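PDB 5VN6: taurine dioxygenase from Burkholderia ambifaria, which probably acts as an iron-dependent dioxygenase on taurine, and holds a magnesium ion at its metal site in this crystal. Local coordinates for residues Asp155-His160 against Phe210-Thr215; Ala205-Phe210 against Gln231-Leu236. One frame throughout, in Å; residues are numbered along the deposited sequence.

Contact 1 of 2, residues Asp155-His160 against Phe210-Thr215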
ATOM      1  N   ASP A 155      27.468  -1.961  -6.503  1.00 41.16           N
ATOM      2  CA  ASP A 155      28.328  -2.890  -5.771  1.00 47.65           C
ATOM      3  C   ASP A 155      28.052  -2.920  -4.265  1.00 44.08           C
ATOM      4  O   ASP A 155      28.800  -3.562  -3.521  1.00 43.30           O
ATOM      5  CB  ASP A 155      29.814  -2.583  -6.045  1.00 54.01           C
ATOM      6  CG  ASP A 155      30.241  -1.190  -5.588  1.00 61.32           C
ATOM      7  OD1 ASP A 155      29.571  -0.586  -4.723  1.00 63.66           O
ATOM      8  OD2 ASP A 155      31.247  -0.678  -6.123  1.00 64.89           O
ATOM      9  N   LEU A 156      26.994  -2.264  -3.800  1.00 40.19           N
ATOM     10  CA  LEU A 156      26.726  -2.226  -2.374  1.00 32.36           C
ATOM     11  C   LEU A 156      26.292  -3.593  -1.859  1.00 34.02           C
ATOM     12  O   LEU A 156      25.611  -4.354  -2.543  1.00 34.94           O
ATOM     13  CB  LEU A 156      25.638  -1.185  -2.059  1.00 29.99           C
ATOM     14  CG  LEU A 156      26.062   0.282  -2.130  1.00 34.75           C
ATOM     15  CD1 LEU A 156      24.875   1.239  -1.808  1.00 31.03           C
ATOM     16  CD2 LEU A 156      27.260   0.523  -1.189  1.00 38.35           C
ATOM     17  N   ARG A 157      26.683  -3.884  -0.623  1.00 33.06           N
ATOM     18  CA  ARG A 157      26.236  -5.056   0.112  1.00 29.13           C
ATOM     19  C   ARG A 157      25.730  -4.572   1.461  1.00 36.27           C
ATOM     20  O   ARG A 157      26.120  -3.504   1.938  1.00 37.88           O
ATOM     21  CB  ARG A 157      27.359  -6.090   0.286  1.00 30.93           C
ATOM     22  CG  ARG A 157      28.052  -6.437  -1.026  1.00 42.20           C
ATOM     23  CD  ARG A 157      29.231  -7.434  -0.891  1.00 44.12           C
ATOM     24  NE  ARG A 157      28.830  -8.705  -0.304  1.00 45.71           N
ATOM     25  CZ  ARG A 157      28.121  -9.626  -0.955  1.00 52.12           C
ATOM     26  NH1 ARG A 157      27.727  -9.402  -2.205  1.00 46.93           N
ATOM     27  NH2 ARG A 157      27.788 -10.764  -0.355  1.00 53.74           N
ATOM     28  N   ALA A 158      24.853  -5.357   2.081  1.00 34.67           N
ATOM     29  CA  ALA A 158      24.194  -4.900   3.302  1.00 33.24           C
ATOM     30  C   ALA A 158      23.868  -6.104   4.169  1.00 32.67           C
ATOM     31  O   ALA A 158      23.790  -7.231   3.677  1.00 37.21           O
ATOM     32  CB  ALA A 158      22.923  -4.109   2.974  1.00 28.27           C
ATOM     33  N   ARG A 159      23.676  -5.864   5.470  1.00 35.32           N
ATOM     34  CA  ARG A 159      23.428  -6.946   6.420  1.00 32.27           C
ATOM     35  C   ARG A 159      21.966  -6.979   6.863  1.00 34.61           C
ATOM     36  O   ARG A 159      21.334  -5.926   7.032  1.00 34.89           O
ATOM     37  CB  ARG A 159      24.373  -6.855   7.622  1.00 40.55           C
ATOM     38  CG  ARG A 159      25.721  -7.550   7.311  1.00 43.95           C
ATOM     39  CD  ARG A 159      26.704  -7.638   8.473  1.00 42.58           C
ATOM     40  NE  ARG A 159      28.046  -7.937   7.973  1.00 45.65           N
ATOM     41  CZ  ARG A 159      28.483  -9.151   7.629  1.00 47.37           C
ATOM     42  NH1 ARG A 159      27.703 -10.212   7.744  1.00 50.88           N
ATOM     43  NH2 ARG A 159      29.712  -9.307   7.167  1.00 41.26           N
ATOM     44  N   HIS A 160      21.438  -8.203   7.010  1.00 37.77           N
ATOM     45  CA  HIS A 160      20.051  -8.490   7.380  1.00 34.94           C
ATOM     46  C   HIS A 160      20.057  -9.259   8.690  1.00 40.62           C
ATOM     47  O   HIS A 160      20.691 -10.316   8.782  1.00 44.75           O
ATOM     48  CB  HIS A 160      19.357  -9.326   6.310  1.00 35.27           C
ATOM     49  CG  HIS A 160      19.417  -8.731   4.943  1.00 33.04           C
ATOM     50  ND1 HIS A 160      18.295  -8.559   4.166  1.00 30.68           N
ATOM     51  CD2 HIS A 160      20.459  -8.263   4.213  1.00 32.85           C
ATOM     52  CE1 HIS A 160      18.641  -8.024   3.010  1.00 32.96           C
ATOM     53  NE2 HIS A 160      19.946  -7.817   3.017  1.00 30.28           N
ATOM     54  N   PHE A 210      24.412  -0.703   5.198  1.00 32.98           N
ATOM     55  CA  PHE A 210      25.401  -1.077   4.193  1.00 29.49           C
ATOM     56  C   PHE A 210      26.734  -1.345   4.872  1.00 27.03           C
ATOM     57  O   PHE A 210      27.119  -0.633   5.803  1.00 30.88           O
ATOM     58  CB  PHE A 210      25.608   0.035   3.156  1.00 30.24           C
ATOM     59  CG  PHE A 210      24.371   0.428   2.408  1.00 29.19           C
ATOM     60  CD1 PHE A 210      23.670  -0.501   1.629  1.00 29.96           C
ATOM     61  CD2 PHE A 210      23.918   1.740   2.452  1.00 30.82           C
ATOM     62  CE1 PHE A 210      22.522  -0.108   0.924  1.00 31.04           C
ATOM     63  CE2 PHE A 210      22.766   2.139   1.765  1.00 24.78           C
ATOM     64  CZ  PHE A 210      22.078   1.222   1.000  1.00 29.39           C
ATOM     65  N   THR A 211      27.458  -2.350   4.372  1.00 29.86           N
ATOM     66  CA  THR A 211      28.771  -2.684   4.911  1.00 38.48           C
ATOM     67  C   THR A 211      29.924  -2.110   4.105  1.00 40.15           C
ATOM     68  O   THR A 211      31.037  -2.019   4.633  1.00 40.22           O
ATOM     69  CB  THR A 211      28.957  -4.203   4.985  1.00 41.85           C
ATOM     70  OG1 THR A 211      28.635  -4.787   3.716  1.00 44.19           O
ATOM     71  CG2 THR A 211      28.092  -4.827   6.084  1.00 41.62           C
ATOM     72  N   ASN A 212      29.703  -1.739   2.841  1.00 32.61           N
ATOM     73  CA  ASN A 212      30.802  -1.319   1.975  1.00 33.82           C
ATOM     74  C   ASN A 212      30.487   0.004   1.285  1.00 40.67           C
ATOM     75  O   ASN A 212      30.920   0.245   0.152  1.00 38.12           O
ATOM     76  CB  ASN A 212      31.144  -2.412   0.949  1.00 38.82           C
ATOM     77  CG  ASN A 212      29.963  -2.768   0.033  1.00 40.09           C
ATOM     78  OD1 ASN A 212      28.805  -2.339   0.251  1.00 38.00           O
ATOM     79  ND2 ASN A 212      30.254  -3.547  -1.012  1.00 38.31           N
ATOM     80  N   PHE A 213      29.738   0.873   1.977  1.00 34.66           N
ATOM     81  CA  PHE A 213      29.359   2.182   1.458  1.00 34.88           C
ATOM     82  C   PHE A 213      30.497   3.192   1.551  1.00 37.21           C
ATOM     83  O   PHE A 213      30.684   4.008   0.640  1.00 34.06           O
ATOM     84  CB  PHE A 213      28.137   2.693   2.229  1.00 29.27           C
ATOM     85  CG  PHE A 213      27.637   4.036   1.774  1.00 32.76           C
ATOM     86  CD1 PHE A 213      26.630   4.129   0.816  1.00 26.25           C
ATOM     87  CD2 PHE A 213      28.185   5.213   2.300  1.00 35.93           C
ATOM     88  CE1 PHE A 213      26.175   5.362   0.388  1.00 35.17           C
ATOM     89  CE2 PHE A 213      27.737   6.454   1.878  1.00 35.43           C
ATOM     90  CZ  PHE A 213      26.721   6.532   0.918  1.00 37.89           C
ATOM     91  N   HIS A 214      31.245   3.178   2.656  1.00 35.37           N
ATOM     92  CA  HIS A 214      32.207   4.233   2.944  1.00 38.19           C
ATOM     93  C   HIS A 214      33.439   4.100   2.043  1.00 40.36           C
ATOM     94  O   HIS A 214      34.410   3.427   2.402  1.00 46.40           O
ATOM     95  CB  HIS A 214      32.562   4.182   4.432  1.00 43.19           C
ATOM     96  CG  HIS A 214      33.204   5.426   4.966  1.00 43.75           C
ATOM     97  ND1 HIS A 214      34.223   6.081   4.310  1.00 45.79           N
ATOM     98  CD2 HIS A 214      33.043   6.070   6.147  1.00 40.30           C
ATOM     99  CE1 HIS A 214      34.628   7.109   5.040  1.00 45.37           C
ATOM    100  NE2 HIS A 214      33.929   7.123   6.161  1.00 42.88           N
ATOM    101  N   THR A 215      33.390   4.702   0.860  1.00 45.19           N
ATOM    102  CA  THR A 215      34.450   4.706  -0.136  1.00 46.13           C
ATOM    103  C   THR A 215      34.728   6.141  -0.552  1.00 46.34           C
ATOM    104  O   THR A 215      33.866   7.014  -0.401  1.00 43.23           O
ATOM    105  CB  THR A 215      34.058   3.891  -1.382  1.00 46.45           C
ATOM    106  OG1 THR A 215      32.954   4.531  -2.037  1.00 39.37           O
ATOM    107  CG2 THR A 215      33.670   2.451  -1.011  1.00 44.80           C
TER
HETATM  108  O   HOH W   1      31.592   0.122  -2.297  1.00 56.75           O
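N212 meets the backbone of D155 and R157 because its chi1 of 60° sets CG between its own backbone N and carbonyl carbon, and its second torsion leaves the amide turned toward those two residues. Both ends of that amide are used. OD1 accepts from R157 N at 2.8 Å with an N-H...O angle of 162°, the donor being tilted from the side-chain carbonyl plane. ND2 donates to D155 O at 2.9 Å along a more bent path. Gripped at two points, the amide has its rotation fixed, and it takes over the pairing where the regular ladder stops. One step earlier the bond is between main chains, T211 N to R157 O at 3.0 Å.

On the sheet face that carries A158 and F210, L156 lays CD1 over the centre of one face of the F210 ring, 3.9 Å from the centroid and 12° off the normal, a CH-pi contact. Its other branch, CD2, reaches F213 CB at 4.1 Å. Charged ends are anchored elsewhere: R157 forms a salt bridge with E186, and D155 with R218. A158 and F210 form a non-hydrogen-bonded antiparallel pair, CA to CA 4.1 Å, whose side chains share a face. This is the end of an antiparallel ladder, where an asparagine side chain continues the pairing of edge strand 207-210 with strand 157-160.

Contact 2 of 2, residues Ala205-Phe210 against Gln231-Leu236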
ATOM      1  N   ALA A 205      12.900  -4.647   5.422  1.00 31.90           N
ATOM      2  CA  ALA A 205      12.788  -4.273   6.832  1.00 36.62           C
ATOM      3  C   ALA A 205      13.851  -4.953   7.687  1.00 34.42           C
ATOM      4  O   ALA A 205      14.240  -4.419   8.729  1.00 33.43           O
ATOM      5  CB  ALA A 205      11.387  -4.601   7.365  1.00 29.81           C
ATOM      6  N   PHE A 206      14.348  -6.116   7.259  1.00 26.81           N
ATOM      7  CA  PHE A 206      15.398  -6.794   8.010  1.00 35.28           C
ATOM      8  C   PHE A 206      16.767  -6.152   7.844  1.00 40.61           C
ATOM      9  O   PHE A 206      17.663  -6.454   8.633  1.00 38.29           O
ATOM     10  CB  PHE A 206      15.504  -8.266   7.584  1.00 37.07           C
ATOM     11  CG  PHE A 206      14.333  -9.107   8.006  1.00 38.26           C
ATOM     12  CD1 PHE A 206      13.588  -9.800   7.062  1.00 40.58           C
ATOM     13  CD2 PHE A 206      13.965  -9.190   9.340  1.00 38.00           C
ATOM     14  CE1 PHE A 206      12.506 -10.577   7.441  1.00 41.81           C
ATOM     15  CE2 PHE A 206      12.888  -9.964   9.725  1.00 46.29           C
ATOM     16  CZ  PHE A 206      12.154 -10.664   8.769  1.00 44.25           C
ATOM     17  N   THR A 207      16.958  -5.291   6.842  1.00 35.87           N
ATOM     18  CA  THR A 207      18.286  -4.778   6.528  1.00 33.72           C
ATOM     19  C   THR A 207      18.664  -3.668   7.506  1.00 34.87           C
ATOM     20  O   THR A 207      17.905  -2.705   7.696  1.00 30.55           O
ATOM     21  CB  THR A 207      18.326  -4.252   5.093  1.00 31.37           C
ATOM     22  OG1 THR A 207      17.772  -5.223   4.195  1.00 29.42           O
ATOM     23  CG2 THR A 207      19.741  -3.929   4.692  1.00 32.13           C
ATOM     24  N   THR A 208      19.842  -3.789   8.125  1.00 32.32           N
ATOM     25  CA  THR A 208      20.234  -2.779   9.106  1.00 29.45           C
ATOM     26  C   THR A 208      21.093  -1.672   8.499  1.00 36.52           C
ATOM     27  O   THR A 208      20.864  -0.493   8.796  1.00 33.43           O
ATOM     28  CB  THR A 208      20.980  -3.419  10.277  1.00 26.69           C
ATOM     29  OG1 THR A 208      22.184  -4.026   9.796  1.00 30.48           O
ATOM     30  CG2 THR A 208      20.108  -4.463  10.918  1.00 27.45           C
ATOM     31  N   HIS A 209      22.073  -2.020   7.659  1.00 29.05           N
ATOM     32  CA  HIS A 209      23.003  -1.021   7.135  1.00 33.46           C
ATOM     33  C   HIS A 209      23.829  -1.607   5.996  1.00 37.24           C
ATOM     34  O   HIS A 209      23.962  -2.829   5.866  1.00 34.48           O
ATOM     35  CB  HIS A 209      23.941  -0.521   8.232  1.00 34.04           C
ATOM     36  CG  HIS A 209      24.873  -1.577   8.740  1.00 39.29           C
ATOM     37  ND1 HIS A 209      24.427  -2.674   9.445  1.00 37.32           N
ATOM     38  CD2 HIS A 209      26.217  -1.713   8.636  1.00 36.86           C
ATOM     39  CE1 HIS A 209      25.461  -3.440   9.763  1.00 44.39           C
ATOM     40  NE2 HIS A 209      26.558  -2.877   9.285  1.00 41.65           N
ATOM     41  N   PHE A 210      24.412  -0.703   5.198  1.00 32.98           N
ATOM     42  CA  PHE A 210      25.401  -1.077   4.193  1.00 29.49           C
ATOM     43  C   PHE A 210      26.734  -1.345   4.872  1.00 27.03           C
ATOM     44  O   PHE A 210      27.119  -0.633   5.803  1.00 30.88           O
ATOM     45  CB  PHE A 210      25.608   0.035   3.156  1.00 30.24           C
ATOM     46  CG  PHE A 210      24.371   0.428   2.408  1.00 29.19           C
ATOM     47  CD1 PHE A 210      23.670  -0.501   1.629  1.00 29.96           C
ATOM     48  CD2 PHE A 210      23.918   1.740   2.452  1.00 30.82           C
ATOM     49  CE1 PHE A 210      22.522  -0.108   0.924  1.00 31.04           C
ATOM     50  CE2 PHE A 210      22.766   2.139   1.765  1.00 24.78           C
ATOM     51  CZ  PHE A 210      22.078   1.222   1.000  1.00 29.39           C
ATOM     52  N   GLN A 231      20.370   7.125   5.019  1.00 26.22           N
ATOM     53  CA  GLN A 231      19.335   7.784   4.233  1.00 34.98           C
ATOM     54  C   GLN A 231      19.106   7.067   2.899  1.00 33.31           C
ATOM     55  O   GLN A 231      17.959   6.889   2.463  1.00 28.86           O
ATOM     56  CB  GLN A 231      19.710   9.258   4.042  1.00 35.18           C
ATOM     57  CG  GLN A 231      19.512  10.114   5.319  1.00 40.06           C
ATOM     58  CD  GLN A 231      20.113  11.522   5.194  1.00 38.67           C
ATOM     59  OE1 GLN A 231      20.987  11.750   4.374  1.00 40.07           O
ATOM     60  NE2 GLN A 231      19.613  12.466   5.985  1.00 30.80           N
ATOM     61  N   LEU A 232      20.180   6.624   2.246  1.00 27.52           N
ATOM     62  CA  LEU A 232      20.022   5.865   1.012  1.00 25.49           C
ATOM     63  C   LEU A 232      19.300   4.556   1.264  1.00 31.18           C
ATOM     64  O   LEU A 232      18.416   4.163   0.487  1.00 30.90           O
ATOM     65  CB  LEU A 232      21.392   5.597   0.370  1.00 29.55           C
ATOM     66  CG  LEU A 232      21.391   4.707  -0.888  1.00 31.95           C
ATOM     67  CD1 LEU A 232      20.558   5.313  -2.030  1.00 35.21           C
ATOM     68  CD2 LEU A 232      22.823   4.436  -1.354  1.00 29.12           C
ATOM     69  N   LEU A 233      19.655   3.866   2.355  1.00 24.71           N
ATOM     70  CA  LEU A 233      18.988   2.609   2.665  1.00 28.09           C
ATOM     71  C   LEU A 233      17.497   2.831   2.880  1.00 27.75           C
ATOM     72  O   LEU A 233      16.666   2.083   2.340  1.00 31.44           O
ATOM     73  CB  LEU A 233      19.645   1.947   3.884  1.00 28.09           C
ATOM     74  CG  LEU A 233      19.017   0.638   4.385  1.00 31.80           C
ATOM     75  CD1 LEU A 233      19.015  -0.438   3.288  1.00 28.96           C
ATOM     76  CD2 LEU A 233      19.666   0.122   5.664  1.00 30.28           C
ATOM     77  N   HIS A 234      17.136   3.898   3.607  1.00 26.53           N
ATOM     78  CA  HIS A 234      15.720   4.215   3.808  1.00 27.51           C
ATOM     79  C   HIS A 234      15.006   4.455   2.487  1.00 21.59           C
ATOM     80  O   HIS A 234      13.874   3.992   2.295  1.00 25.94           O
ATOM     81  CB  HIS A 234      15.580   5.427   4.728  1.00 24.36           C
ATOM     82  CG  HIS A 234      16.039   5.150   6.124  1.00 27.84           C
ATOM     83  ND1 HIS A 234      16.306   6.140   7.044  1.00 31.14           N
ATOM     84  CD2 HIS A 234      16.306   3.973   6.747  1.00 28.27           C
ATOM     85  CE1 HIS A 234      16.702   5.587   8.182  1.00 31.09           C
ATOM     86  NE2 HIS A 234      16.699   4.272   8.032  1.00 29.40           N
ATOM     87  N   TYR A 235      15.666   5.152   1.560  1.00 27.73           N
ATOM     88  CA  TYR A 235      15.075   5.396   0.253  1.00 31.05           C
ATOM     89  C   TYR A 235      14.829   4.087  -0.491  1.00 30.43           C
ATOM     90  O   TYR A 235      13.779   3.907  -1.118  1.00 35.38           O
ATOM     91  CB  TYR A 235      15.993   6.322  -0.553  1.00 26.43           C
ATOM     92  CG  TYR A 235      15.626   6.438  -2.012  1.00 31.34           C
ATOM     93  CD1 TYR A 235      14.710   7.400  -2.460  1.00 29.45           C
ATOM     94  CD2 TYR A 235      16.204   5.592  -2.955  1.00 30.64           C
ATOM     95  CE1 TYR A 235      14.388   7.508  -3.824  1.00 30.02           C
ATOM     96  CE2 TYR A 235      15.890   5.695  -4.293  1.00 30.55           C
ATOM     97  CZ  TYR A 235      14.993   6.653  -4.720  1.00 30.18           C
ATOM     98  OH  TYR A 235      14.695   6.707  -6.048  1.00 30.50           O
ATOM     99  N   LEU A 236      15.788   3.161  -0.420  1.00 25.65           N
ATOM    100  CA  LEU A 236      15.654   1.870  -1.090  1.00 27.76           C
ATOM    101  C   LEU A 236      14.544   1.018  -0.472  1.00 26.31           C
ATOM    102  O   LEU A 236      13.647   0.552  -1.185  1.00 30.60           O
ATOM    103  CB  LEU A 236      17.000   1.130  -1.049  1.00 23.10           C
ATOM    104  CG  LEU A 236      18.116   1.778  -1.864  1.00 28.74           C
ATOM    105  CD1 LEU A 236      19.481   1.006  -1.824  1.00 25.88           C
ATOM    106  CD2 LEU A 236      17.646   2.005  -3.337  1.00 29.41           C
TER
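L233 projects from its helix toward T207, T208 and F210, and its side chain can be followed outward atom by atom. CB comes first, lying 3.8 Å from F210 CE2 and at much the same distance from CZ, so the base of the leucine is already against the far end of the phenylalanine ring. CG stands anti to the backbone N (chi1 177°), which carries the fork of the side chain past the ring toward strand 207-210; the two side chains slide by one another in opposite directions. At the fork the branches part. CD1 turns to the methyl of T207, with CG2 at 3.8 Å, whereas CD2 lies against the main chain, 3.4 Å from T208 O and 3.8 Å from H209 N.

The ring of F210 is held by more than this one leucine. Its CE2 approaches L233 N at 3.6 Å, obliquely to the ring, which brings the aromatic group right up to the helix backbone. L232 adds CD2 at 3.9 Å from F210 CE2, again obliquely, and L236 places CD1 at the ring edge, 3.8 Å from F210 CZ. The side chains that carry the contact are apolar apart from T207, whose hydroxyl is bonded to N204 N, and the segments share no hydrogen bond.

The axes of strand 207-210 and of helix segment 231-236 approach to 8.7 Å at 134° between their N-to-C directions, so the helix runs askew, nearer antiparallel than parallel to the strand. Helix 228-237 thus lies on the face of the four-stranded sheet that carries T207 and F210, where V189 of strand 185-192 touches both F210 and L236, while helix 147-153 packs against L232 and L236 through I153.

How the contacts relate
From the N terminus, the chain passes through helix 147-153 into 155-160, the first segment of contact 1, then makes strands 185-192 and 199-201 before reaching 205-210, the first segment of contact 2. Running straight on, 210-215 closes the longer loop of contact 1, with 49 residues between its segments; 231-236 closes the shorter one of contact 2, with 20 between. The segments alternate, so the two closures cross instead of nesting, and F210 belongs to both. Contact 1 secures the edge of the four-stranded sheet, contact 2 fixes a helix to its face, and R159 O to T208 N, 2.8 Å, probably a hydrogen bond, joins them.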